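Local coordinates for tonb-dependent siderophore receptor (Acinetobacter baumannii, PDB 5FP1), which probably takes part in iron uptake across the outer membrane, binding iron-chelating siderophores, possibly including ferric enterobactin with micromolar affinity, at residues W301-P304 and D305-K308. Sequence-based numbering, arbitrary orientation.
Sequences WTNP and DDSK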
# COMPACT_ATOMS: atom_id res chain seq x y z
N TRP A 301 -0.97 -18.98 -7.58
CA TRP A 301 0.31 -18.52 -8.10
C TRP A 301 1.46 -19.38 -7.58
O TRP A 301 1.29 -20.19 -6.64
CB TRP A 301 0.56 -17.01 -7.85
CG TRP A 301 0.68 -16.66 -6.47
CD1 TRP A 301 -0.34 -16.36 -5.60
CD2 TRP A 301 1.90 -16.62 -5.69
NE1 TRP A 301 0.16 -16.14 -4.34
CE2 TRP A 301 1.53 -16.29 -4.37
CE3 TRP A 301 3.25 -16.85 -5.98
CZ2 TRP A 301 2.48 -16.16 -3.34
CZ3 TRP A 301 4.18 -16.71 -4.96
CH2 TRP A 301 3.79 -16.39 -3.66
N THR A 302 2.62 -19.21 -8.20
CA THR A 302 3.74 -20.11 -7.98
C THR A 302 4.84 -19.51 -7.14
O THR A 302 5.40 -18.46 -7.47
CB THR A 302 4.37 -20.54 -9.33
OG1 THR A 302 3.39 -21.26 -10.08
CG2 THR A 302 5.57 -21.41 -9.08
N ASN A 303 5.16 -20.22 -6.06
CA ASN A 303 6.39 -19.98 -5.30
C ASN A 303 7.52 -20.80 -5.99
O ASN A 303 7.40 -22.02 -6.13
CB ASN A 303 6.15 -20.41 -3.84
CG ASN A 303 7.42 -20.46 -2.97
OD1 ASN A 303 8.56 -20.56 -3.45
ND2 ASN A 303 7.20 -20.49 -1.67
N PRO A 304 8.58 -20.12 -6.45
CA PRO A 304 9.64 -20.83 -7.20
C PRO A 304 10.52 -21.69 -6.26
O PRO A 304 11.43 -21.20 -5.59
CB PRO A 304 10.44 -19.69 -7.83
CG PRO A 304 10.34 -18.60 -6.80
CD PRO A 304 8.91 -18.69 -6.29
N ASP A 305 10.15 -22.96 -6.18
CA ASP A 305 10.86 -24.05 -5.50
C ASP A 305 10.65 -24.21 -3.99
O ASP A 305 10.95 -25.26 -3.46
CB ASP A 305 12.36 -24.08 -5.81
CG ASP A 305 12.91 -25.50 -5.79
OD1 ASP A 305 12.24 -26.37 -6.40
OD2 ASP A 305 14.00 -25.76 -5.20
N ASP A 306 10.15 -23.18 -3.31
CA ASP A 306 9.77 -23.32 -1.90
C ASP A 306 10.94 -23.86 -1.07
O ASP A 306 10.76 -24.70 -0.19
CB ASP A 306 8.58 -24.25 -1.81
CG ASP A 306 7.83 -24.14 -0.49
OD1 ASP A 306 7.93 -23.12 0.19
OD2 ASP A 306 7.11 -25.08 -0.18
N SER A 307 12.15 -23.41 -1.41
CA SER A 307 13.40 -23.79 -0.71
C SER A 307 13.64 -25.31 -0.66
O SER A 307 14.31 -25.80 0.23
CB SER A 307 13.45 -23.18 0.70
OG SER A 307 13.26 -21.77 0.64
N LYS A 308 13.12 -26.06 -1.62
CA LYS A 308 13.28 -27.49 -1.59
C LYS A 308 14.64 -27.98 -2.06
O LYS A 308 14.91 -29.17 -1.96
CB LYS A 308 12.21 -28.16 -2.42
CG LYS A 308 10.80 -27.93 -1.90
CD LYS A 308 10.51 -28.77 -0.67
CE LYS A 308 9.13 -28.43 -0.16
NZ LYS A 308 8.93 -28.95 1.20
O HOH W 1 12.88 -21.19 -3.21
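N303 reaches forward from the end of its strand to the backbone of D306. With CG anti to the backbone N (chi1 169°), its amide lies beside D306, and OD1 accepts a weak, bent hydrogen bond from D306 N at 3.1 Å. Asparagine suits the place because its short amide can bring a carbonyl oxygen to a main-chain N-H in the turn that follows. The side chains of N303 and D306 cross at about a right angle, their amide and carboxylate planes 69° apart, with D306 OD1 3.3 Å from N303 ND2. D306 OD2 forms a salt bridge with R319, which should favour the charged carboxylate. P304 has no N-H to offer, but P304 O accepts from a water 2.8 Å away, which in turn accepts from S307 N. D305 to K308 form a type I' turn, closed by K308 N bonding to D305 O at 3.0 Å; both central residues, D306 and S307, have positive phi, which aspartate tolerates better than most non-glycine residues. Aspartate suits position 305 because both carboxylate oxygens meet N-H groups, OD1 those of W317 N and N310 ND2. The turn follows barrel strand 284-304 and starts the loop to antiparallel neighbour 315-341, whose R319 and W317 make backbone hydrogen bonds with N303 and D305.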